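Local coordinates for NO-binding heme-dependent sensor protein (Shewanella oneidensis, PDB 4U9B) that binds nitric oxide at the iron of its heme and probably signals its presence as an H-NOX gas sensor, at residues D83-F88 with A150-Q155; S93-I98 with G144-A149. One frame throughout, in Å; residues are numbered along the deposited sequence.

Contact 1 of 2, residues D83-F88 with A150-Q155; sequences DVVDKF and AQHFQQ
F153 meets F88 at the C-terminal end of helix 139-152 in this H-NOX heme domain, where a Schellman motif closes the helix. The F153 ring turns its edge to the chain at F88: CE1 lies 3.6 Å from the F88 carbonyl O, which sits in the plane of the ring, so the slightly positive ring hydrogens face the oxygen. Its neighbouring atom CZ packs on F88 CB at 4.1 Å. Beside this pair, V85 CG1 touches H152 NE2 at 3.8 Å, the two side chains coming from opposite directions. Valine suits the spot because its other neighbours include A78 and the heme, whereas histidine suits the more exposed side, where its nitrogen can meet solvent. One water joins the two halves weakly, donating to F88 O and lying in the plane of the H152 ring near NE2.

Farther out, V85 to F88 form a type I turn, with F88 N bonded to V85 O, and K87 joins this turn to helix 98-109 through a salt bridge from NZ to E105. Across the contact, Q154 takes a positive phi of 59° as the C-prime residue, with Q155 N bonded to A150 O and Q154 N to Q151 O. F153, the first residue beyond helical phi/psi, has CG anti to its carbonyl carbon (chi1 -75°), and H152 CD2 stands 3.7 Å above its ring plane, over the centre.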
ATOM      1  N   ASP A  83       9.513   7.640 -12.715  1.00 39.63           N
ATOM      2  CA  ASP A  83      10.017   9.003 -12.543  1.00 44.68           C
ATOM      3  C   ASP A  83       9.918   9.459 -11.091  1.00 45.19           C
ATOM      4  O   ASP A  83      10.795  10.163 -10.592  1.00 46.93           O
ATOM      5  CB  ASP A  83       9.248   9.983 -13.438  1.00 46.89           C
ATOM      6  CG  ASP A  83       9.876  10.146 -14.814  1.00 49.09           C
ATOM      7  OD1 ASP A  83      10.665   9.271 -15.229  1.00 48.30           O
ATOM      8  OD2 ASP A  83       9.573  11.157 -15.483  1.00 51.63           O
ATOM      9  N   VAL A  84       8.847   9.057 -10.415  1.00 42.28           N
ATOM     10  CA  VAL A  84       8.630   9.453  -9.030  1.00 40.72           C
ATOM     11  C   VAL A  84       9.641   8.778  -8.107  1.00 39.56           C
ATOM     12  O   VAL A  84      10.290   9.438  -7.296  1.00 39.59           O
ATOM     13  CB  VAL A  84       7.199   9.109  -8.568  1.00 40.97           C
ATOM     14  CG1 VAL A  84       7.013   9.422  -7.085  1.00 41.01           C
ATOM     15  CG2 VAL A  84       6.181   9.875  -9.402  1.00 38.70           C
ATOM     16  N   VAL A  85       9.772   7.463  -8.234  1.00 38.83           N
ATOM     17  CA  VAL A  85      10.658   6.699  -7.365  1.00 40.08           C
ATOM     18  C   VAL A  85      12.123   7.048  -7.628  1.00 41.76           C
ATOM     19  O   VAL A  85      12.933   7.068  -6.702  1.00 42.09           O
ATOM     20  CB  VAL A  85      10.445   5.183  -7.544  1.00 40.15           C
ATOM     21  CG1 VAL A  85      11.381   4.389  -6.638  1.00 43.36           C
ATOM     22  CG2 VAL A  85       9.002   4.818  -7.242  1.00 40.23           C
ATOM     23  N   ASP A  86      12.456   7.330  -8.886  1.00 43.26           N
ATOM     24  CA  ASP A  86      13.827   7.680  -9.263  1.00 46.58           C
ATOM     25  C   ASP A  86      14.319   8.953  -8.574  1.00 43.71           C
ATOM     26  O   ASP A  86      15.516   9.244  -8.578  1.00 42.80           O
ATOM     27  CB  ASP A  86      13.940   7.857 -10.782  1.00 50.59           C
ATOM     28  CG  ASP A  86      13.895   6.538 -11.536  1.00 54.96           C
ATOM     29  OD1 ASP A  86      14.040   5.471 -10.904  1.00 58.05           O
ATOM     30  OD2 ASP A  86      13.721   6.574 -12.773  1.00 55.31           O
ATOM     31  N   LYS A  87      13.401   9.715  -7.993  1.00 43.54           N
ATOM     32  CA  LYS A  87      13.763  10.943  -7.293  1.00 46.46           C
ATOM     33  C   LYS A  87      14.559  10.683  -6.014  1.00 44.82           C
ATOM     34  O   LYS A  87      15.159  11.604  -5.459  1.00 44.75           O
ATOM     35  CB  LYS A  87      12.510  11.746  -6.943  1.00 49.65           C
ATOM     36  CG  LYS A  87      11.826  12.397  -8.129  1.00 51.96           C
ATOM     37  CD  LYS A  87      10.673  13.266  -7.665  1.00 53.56           C
ATOM     38  CE  LYS A  87      10.240  14.246  -8.736  1.00 58.29           C
ATOM     39  NZ  LYS A  87       9.323  15.272  -8.173  1.00 59.30           N
ATOM     40  N   PHE A  88      14.562   9.435  -5.554  1.00 43.64           N
ATOM     41  CA  PHE A  88      15.141   9.087  -4.257  1.00 42.48           C
ATOM     42  C   PHE A  88      16.373   8.200  -4.389  1.00 44.33           C
ATOM     43  O   PHE A  88      16.352   7.190  -5.093  1.00 45.42           O
ATOM     44  CB  PHE A  88      14.091   8.398  -3.391  1.00 40.03           C
ATOM     45  CG  PHE A  88      12.853   9.218  -3.192  1.00 38.90           C
ATOM     46  CD1 PHE A  88      12.866  10.315  -2.348  1.00 37.78           C
ATOM     47  CD2 PHE A  88      11.681   8.901  -3.858  1.00 39.84           C
ATOM     48  CE1 PHE A  88      11.733  11.079  -2.165  1.00 39.73           C
ATOM     49  CE2 PHE A  88      10.542   9.661  -3.678  1.00 40.54           C
ATOM     50  CZ  PHE A  88      10.568  10.751  -2.830  1.00 40.41           C
ATOM     51  N   ALA A 150      12.013  -1.041   1.015  1.00 26.08           N
ATOM     52  CA  ALA A 150      13.279  -1.480   1.584  1.00 28.75           C
ATOM     53  C   ALA A 150      13.968  -2.473   0.647  1.00 32.16           C
ATOM     54  O   ALA A 150      15.160  -2.343   0.361  1.00 31.37           O
ATOM     55  CB  ALA A 150      13.055  -2.091   2.952  1.00 25.73           C
ATOM     56  N   GLN A 151      13.210  -3.455   0.164  1.00 34.06           N
ATOM     57  CA  GLN A 151      13.721  -4.430  -0.801  1.00 38.84           C
ATOM     58  C   GLN A 151      14.297  -3.743  -2.034  1.00 40.75           C
ATOM     59  O   GLN A 151      15.389  -4.083  -2.495  1.00 42.85           O
ATOM     60  CB  GLN A 151      12.610  -5.391  -1.228  1.00 43.16           C
ATOM     61  CG  GLN A 151      12.475  -6.629  -0.352  1.00 47.96           C
ATOM     62  CD  GLN A 151      13.559  -7.662  -0.613  1.00 51.37           C
ATOM     63  OE1 GLN A 151      14.325  -7.550  -1.571  1.00 50.85           O
ATOM     64  NE2 GLN A 151      13.624  -8.679   0.241  1.00 51.90           N
ATOM     65  N   HIS A 152      13.545  -2.784  -2.560  1.00 39.05           N
ATOM     66  CA  HIS A 152      13.952  -2.008  -3.725  1.00 38.53           C
ATOM     67  C   HIS A 152      15.346  -1.404  -3.553  1.00 38.76           C
ATOM     68  O   HIS A 152      16.166  -1.447  -4.469  1.00 36.70           O
ATOM     69  CB  HIS A 152      12.929  -0.901  -3.984  1.00 38.46           C
ATOM     70  CG  HIS A 152      13.264  -0.019  -5.146  1.00 37.84           C
ATOM     71  ND1 HIS A 152      13.014  -0.382  -6.453  1.00 37.89           N
ATOM     72  CD2 HIS A 152      13.816   1.214  -5.197  1.00 36.91           C
ATOM     73  CE1 HIS A 152      13.404   0.590  -7.258  1.00 38.38           C
ATOM     74  NE2 HIS A 152      13.894   1.571  -6.521  1.00 39.28           N
ATOM     75  N   PHE A 153      15.608  -0.854  -2.370  1.00 39.41           N
ATOM     76  CA  PHE A 153      16.881  -0.192  -2.091  1.00 40.42           C
ATOM     77  C   PHE A 153      17.907  -1.125  -1.450  1.00 41.49           C
ATOM     78  O   PHE A 153      18.962  -0.674  -0.999  1.00 41.37           O
ATOM     79  CB  PHE A 153      16.655   1.019  -1.181  1.00 39.05           C
ATOM     80  CG  PHE A 153      16.046   2.196  -1.883  1.00 39.87           C
ATOM     81  CD1 PHE A 153      16.796   2.950  -2.772  1.00 39.93           C
ATOM     82  CD2 PHE A 153      14.732   2.556  -1.650  1.00 39.71           C
ATOM     83  CE1 PHE A 153      16.242   4.037  -3.419  1.00 42.40           C
ATOM     84  CE2 PHE A 153      14.173   3.642  -2.293  1.00 42.16           C
ATOM     85  CZ  PHE A 153      14.928   4.383  -3.179  1.00 42.41           C
ATOM     86  N   GLN A 154      17.600  -2.418  -1.411  1.00 42.37           N
ATOM     87  CA  GLN A 154      18.506  -3.413  -0.839  1.00 46.88           C
ATOM     88  C   GLN A 154      18.814  -3.108   0.623  1.00 47.51           C
ATOM     89  O   GLN A 154      19.905  -3.404   1.113  1.00 48.66           O
ATOM     90  CB  GLN A 154      19.810  -3.480  -1.639  1.00 49.88           C
ATOM     91  CG  GLN A 154      19.623  -3.710  -3.127  1.00 51.87           C
ATOM     92  CD  GLN A 154      19.076  -5.086  -3.440  1.00 54.50           C
ATOM     93  OE1 GLN A 154      18.959  -5.937  -2.559  1.00 53.94           O
ATOM     94  NE2 GLN A 154      18.740  -5.314  -4.705  1.00 57.47           N
ATOM     95  N   GLN A 155      17.842  -2.512   1.306  1.00 45.20           N
ATOM     96  CA  GLN A 155      17.994  -2.106   2.696  1.00 44.84           C
ATOM     97  C   GLN A 155      17.199  -3.034   3.607  1.00 44.93           C
ATOM     98  O   GLN A 155      16.017  -3.265   3.374  1.00 44.00           O
ATOM     99  CB  GLN A 155      17.526  -0.657   2.872  1.00 46.67           C
ATOM    100  CG  GLN A 155      17.611  -0.127   4.296  1.00 47.68           C
ATOM    101  CD  GLN A 155      19.037  -0.067   4.805  1.00 47.54           C
ATOM    102  OE1 GLN A 155      19.805   0.819   4.430  1.00 46.32           O
ATOM    103  NE2 GLN A 155      19.401  -1.017   5.656  1.00 48.84           N
TER
HETATM  104  O   HOH W   1      15.368   4.493  -7.041  1.00 59.91           O

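Contact 2 of 2, residues S93-I98 with G144-A149. With HEM (protoporphyrin IX containing Fe), chain B.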
ATOM      1  N   SER A  93      15.385   8.549   2.293  1.00 30.79           N
ATOM      2  CA  SER A  93      14.937   9.684   1.492  1.00 32.83           C
ATOM      3  C   SER A  93      13.512   9.469   0.989  1.00 28.65           C
ATOM      4  O   SER A  93      12.693  10.387   1.014  1.00 28.95           O
ATOM      5  CB  SER A  93      15.877   9.913   0.306  1.00 37.00           C
ATOM      6  OG  SER A  93      17.230   9.964   0.724  1.00 41.62           O
ATOM      7  N   LEU A  94      13.224   8.252   0.538  1.00 27.35           N
ATOM      8  CA  LEU A  94      11.897   7.917   0.026  1.00 26.74           C
ATOM      9  C   LEU A  94      10.843   8.065   1.116  1.00 28.33           C
ATOM     10  O   LEU A  94       9.836   8.743   0.924  1.00 27.20           O
ATOM     11  CB  LEU A  94      11.876   6.492  -0.537  1.00 28.39           C
ATOM     12  CG  LEU A  94      10.613   6.072  -1.303  1.00 28.99           C
ATOM     13  CD1 LEU A  94      10.950   4.996  -2.323  1.00 31.79           C
ATOM     14  CD2 LEU A  94       9.508   5.569  -0.370  1.00 27.77           C
ATOM     15  N   VAL A  95      11.079   7.425   2.257  1.00 27.67           N
ATOM     16  CA  VAL A  95      10.114   7.429   3.353  1.00 27.57           C
ATOM     17  C   VAL A  95       9.854   8.844   3.860  1.00 28.57           C
ATOM     18  O   VAL A  95       8.708   9.232   4.088  1.00 26.80           O
ATOM     19  CB  VAL A  95      10.596   6.552   4.525  1.00 26.75           C
ATOM     20  CG1 VAL A  95       9.595   6.593   5.679  1.00 26.81           C
ATOM     21  CG2 VAL A  95      10.801   5.118   4.059  1.00 27.58           C
ATOM     22  N   MET A  96      10.923   9.609   4.046  1.00 26.53           N
ATOM     23  CA  MET A  96      10.795  10.986   4.498  1.00 28.52           C
ATOM     24  C   MET A  96      10.178  11.870   3.416  1.00 29.87           C
ATOM     25  O   MET A  96       9.760  12.996   3.690  1.00 30.12           O
ATOM     26  CB  MET A  96      12.163  11.530   4.915  1.00 30.63           C
ATOM     27  CG  MET A  96      12.731  10.854   6.152  1.00 34.27           C
ATOM     28  SD  MET A  96      11.704  11.106   7.615  1.00 33.67           S
ATOM     29  CE  MET A  96      11.917  12.867   7.870  1.00 33.73           C
ATOM     30  N   GLY A  97      10.114  11.348   2.194  1.00 29.66           N
ATOM     31  CA  GLY A  97       9.556  12.082   1.072  1.00 30.74           C
ATOM     32  C   GLY A  97       8.132  11.696   0.716  1.00 30.23           C
ATOM     33  O   GLY A  97       7.571  12.228  -0.242  1.00 30.02           O
ATOM     34  N   ILE A  98       7.539  10.776   1.471  1.00 27.07           N
ATOM     35  CA  ILE A  98       6.162  10.368   1.203  1.00 27.06           C
ATOM     36  C   ILE A  98       5.229  11.565   1.363  1.00 31.36           C
ATOM     37  O   ILE A  98       4.358  11.801   0.525  1.00 32.78           O
ATOM     38  CB  ILE A  98       5.699   9.221   2.138  1.00 26.40           C
ATOM     39  CG1 ILE A  98       6.526   7.955   1.885  1.00 25.42           C
ATOM     40  CG2 ILE A  98       4.213   8.919   1.926  1.00 26.94           C
ATOM     41  CD1 ILE A  98       6.279   6.835   2.892  1.00 27.36           C
ATOM     42  N   GLY A 144       3.556  -2.991   4.598  1.00 19.57           N
ATOM     43  CA  GLY A 144       3.980  -3.794   3.465  1.00 20.89           C
ATOM     44  C   GLY A 144       4.749  -2.983   2.439  1.00 22.44           C
ATOM     45  O   GLY A 144       5.803  -3.408   1.966  1.00 23.82           O
ATOM     46  N   LEU A 145       4.221  -1.810   2.102  1.00 22.11           N
ATOM     47  CA  LEU A 145       4.867  -0.919   1.138  1.00 21.03           C
ATOM     48  C   LEU A 145       6.257  -0.486   1.595  1.00 21.11           C
ATOM     49  O   LEU A 145       7.168  -0.334   0.779  1.00 22.23           O
ATOM     50  CB  LEU A 145       3.995   0.312   0.893  1.00 19.68           C
ATOM     51  CG  LEU A 145       2.842   0.090  -0.086  1.00 19.47           C
ATOM     52  CD1 LEU A 145       1.746   1.116   0.119  1.00 19.86           C
ATOM     53  CD2 LEU A 145       3.361   0.135  -1.511  1.00 20.70           C
ATOM     54  N   LEU A 146       6.415  -0.279   2.897  1.00 20.20           N
ATOM     55  CA  LEU A 146       7.708   0.104   3.449  1.00 21.40           C
ATOM     56  C   LEU A 146       8.717  -1.022   3.265  1.00 22.22           C
ATOM     57  O   LEU A 146       9.867  -0.778   2.902  1.00 22.14           O
ATOM     58  CB  LEU A 146       7.573   0.470   4.927  1.00 18.56           C
ATOM     59  CG  LEU A 146       6.897   1.818   5.193  1.00 20.02           C
ATOM     60  CD1 LEU A 146       6.388   1.891   6.622  1.00 20.67           C
ATOM     61  CD2 LEU A 146       7.868   2.963   4.916  1.00 21.44           C
ATOM     62  N   PHE A 147       8.285  -2.255   3.507  1.00 24.43           N
ATOM     63  CA  PHE A 147       9.150  -3.407   3.294  1.00 24.94           C
ATOM     64  C   PHE A 147       9.476  -3.551   1.810  1.00 24.09           C
ATOM     65  O   PHE A 147      10.591  -3.920   1.442  1.00 26.35           O
ATOM     66  CB  PHE A 147       8.495  -4.685   3.823  1.00 23.89           C
ATOM     67  CG  PHE A 147       8.607  -4.854   5.311  1.00 24.83           C
ATOM     68  CD1 PHE A 147       9.834  -5.125   5.899  1.00 25.00           C
ATOM     69  CD2 PHE A 147       7.489  -4.760   6.121  1.00 26.84           C
ATOM     70  CE1 PHE A 147       9.942  -5.286   7.268  1.00 26.86           C
ATOM     71  CE2 PHE A 147       7.593  -4.926   7.493  1.00 28.00           C
ATOM     72  CZ  PHE A 147       8.821  -5.187   8.064  1.00 27.46           C
ATOM     73  N   GLY A 148       8.495  -3.257   0.962  1.00 24.78           N
ATOM     74  CA  GLY A 148       8.704  -3.292  -0.474  1.00 26.46           C
ATOM     75  C   GLY A 148       9.740  -2.269  -0.897  1.00 27.47           C
ATOM     76  O   GLY A 148      10.619  -2.558  -1.709  1.00 27.95           O
ATOM     77  N   ALA A 149       9.632  -1.068  -0.339  1.00 24.94           N
ATOM     78  CA  ALA A 149      10.576   0.004  -0.633  1.00 23.85           C
ATOM     79  C   ALA A 149      11.965  -0.358  -0.123  1.00 25.46           C
ATOM     80  O   ALA A 149      12.969  -0.026  -0.746  1.00 28.87           O
ATOM     81  CB  ALA A 149      10.107   1.308  -0.010  1.00 24.29           C
TER
HETATM   82  CHA HEM B 201      -2.250   4.787  -1.751  1.00 18.94           C
HETATM   83  CHB HEM B 201       1.288   4.434   1.533  1.00 17.84           C
HETATM   84  CHC HEM B 201       4.615   4.821  -1.941  1.00 22.34           C
HETATM   85  CHD HEM B 201       1.131   6.347  -4.950  1.00 19.74           C
HETATM   86  C1A HEM B 201      -1.565   4.474  -0.603  1.00 16.36           C
HETATM   87  C2A HEM B 201      -2.082   3.735   0.531  1.00 17.66           C
HETATM   88  C3A HEM B 201      -1.097   3.640   1.431  1.00 19.07           C
HETATM   89  C4A HEM B 201       0.069   4.311   0.904  1.00 16.69           C
HETATM   90  CMA HEM B 201      -1.158   2.941   2.800  1.00 18.26           C
HETATM   91  CAA HEM B 201      -3.510   3.160   0.676  1.00 20.86           C
HETATM   92  CBA HEM B 201      -4.538   4.281   0.848  1.00 20.90           C
HETATM   93  CGA HEM B 201      -4.725   4.703   2.289  1.00 20.79           C
HETATM   94  O1A HEM B 201      -5.574   5.604   2.538  1.00 18.80           O
HETATM   95  O2A HEM B 201      -4.045   4.159   3.199  1.00 20.05           O
HETATM   96  C1B HEM B 201       2.499   4.449   0.886  1.00 19.64           C
HETATM   97  C2B HEM B 201       3.784   4.172   1.487  1.00 17.62           C
HETATM   98  C3B HEM B 201       4.718   4.292   0.524  1.00 20.65           C
HETATM   99  C4B HEM B 201       4.031   4.623  -0.711  1.00 21.45           C
HETATM  100  CMB HEM B 201       3.941   3.842   2.989  1.00 17.93           C
HETATM  101  CAB HEM B 201       6.252   4.096   0.587  1.00 22.02           C
HETATM  102  CBB HEM B 201       6.874   3.408   1.549  1.00 25.41           C
HETATM  103  C1C HEM B 201       3.964   5.276  -3.070  1.00 23.21           C
HETATM  104  C2C HEM B 201       4.584   5.552  -4.346  1.00 23.38           C
HETATM  105  C3C HEM B 201       3.645   5.987  -5.195  1.00 21.14           C
HETATM  106  C4C HEM B 201       2.376   5.991  -4.477  1.00 21.92           C
HETATM  107  CMC HEM B 201       6.087   5.372  -4.644  1.00 25.31           C
HETATM  108  CAC HEM B 201       3.939   6.374  -6.668  1.00 24.26           C
HETATM  109  CBC HEM B 201       3.074   7.039  -7.441  1.00 34.22           C
HETATM  110  C1D HEM B 201      -0.081   5.975  -4.412  1.00 20.11           C
HETATM  111  C2D HEM B 201      -1.331   5.995  -5.134  1.00 20.12           C
HETATM  112  C3D HEM B 201      -2.382   5.510  -4.139  1.00 18.80           C
HETATM  113  C4D HEM B 201      -1.670   5.247  -2.912  1.00 18.66           C
HETATM  114  CMD HEM B 201      -1.558   6.405  -6.602  1.00 21.15           C
HETATM  115  CAD HEM B 201      -3.890   5.331  -4.386  1.00 19.68           C
HETATM  116  CBD HEM B 201      -4.636   6.620  -4.051  1.00 20.18           C
HETATM  117  CGD HEM B 201      -6.106   6.403  -4.296  1.00 20.63           C
HETATM  118  O1D HEM B 201      -6.527   5.221  -4.320  1.00 22.04           O
HETATM  119  O2D HEM B 201      -6.857   7.402  -4.464  1.00 21.26           O
HETATM  120  NA  HEM B 201      -0.244   4.804  -0.345  1.00 17.74           N
HETATM  121  NB  HEM B 201       2.681   4.716  -0.451  1.00 20.43           N
HETATM  122  NC  HEM B 201       2.615   5.556  -3.187  1.00 21.71           N
HETATM  123  ND  HEM B 201      -0.320   5.531  -3.111  1.00 19.89           N
HETATM  124 FE   HEM B 201       1.175   5.349  -1.716  1.00 20.95          FE
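V95 holds CG1 anti to its backbone N (chi1 179°), which leaves CG2 beside that N and sends both methyls toward L146. On the facing helix, L146 has CG anti to its carbonyl carbon (chi1 -73°), and its CD2 swings nearer to helix 91-96 than the start of the side chain would suggest. The two side chains cross at about a right angle, and L146 CD2 lies against V95 CG2 at 3.7 Å, with V95 CG1 a little farther off. Nearer the end of helix 139-152, L94 CD2 touches A149 CB at 4.3 Å on one side and the heme vinyl on another; the one-carbon side chain of alanine lets the helix come close to both.

The heme vinyl group made of CAB and CBB lies between the two helices, touched from both. L146 CD2 reaches CBB at 3.5 Å, while from the other helix L94 CD2 and I98 CD1 press on CAB, the latter at 3.6 Å. L145 serves the same pyrrole ring differently: its CD1 lies 3.5 Å from HEM C1B, against the macrocycle instead of the vinyl. Branched aliphatic residues suit these places because their methyls can fit round a flat, apolar group from several directions. I98 also touches the bound nitric oxide, so one isoleucine borders both the vinyl and the gas pocket.

Farther out, F74 of helix 62-80 packs on L94, L145 and A149, and L130 of strand 128-133 backs both V95 and L146, tying the helix pair to the sheet. With no hydrogen bond between the segments, their junction depends on dispersion and the exclusion of water; the vinyl is probably positioned by shape fit, while hydrogen bonds from Y132, S134 and R136 hold the heme at other points.

Overall arrangement
Both contacts use helix 139-152, and their centres lie 8 Å apart. Contact 2 is the core one: all four residues that touch across it are buried, and its chemistry is apolar. Contact 1 lies farther out, at the end of that helix, with only V85 buried among its touching residues; there a carbonyl, a histidine and a water join the packing. Both reach the heme, contact 1 through V85 and contact 2 through L94, I98, L145 and L146. Helices 82-85 and 91-96 follow each other in the chain, and contact 2 is nested inside the loop closed by contact 1. They meet where F153 CE2 packs on L94 CD1 at 3.5 Å and the F88 ring lies against S93 and L94.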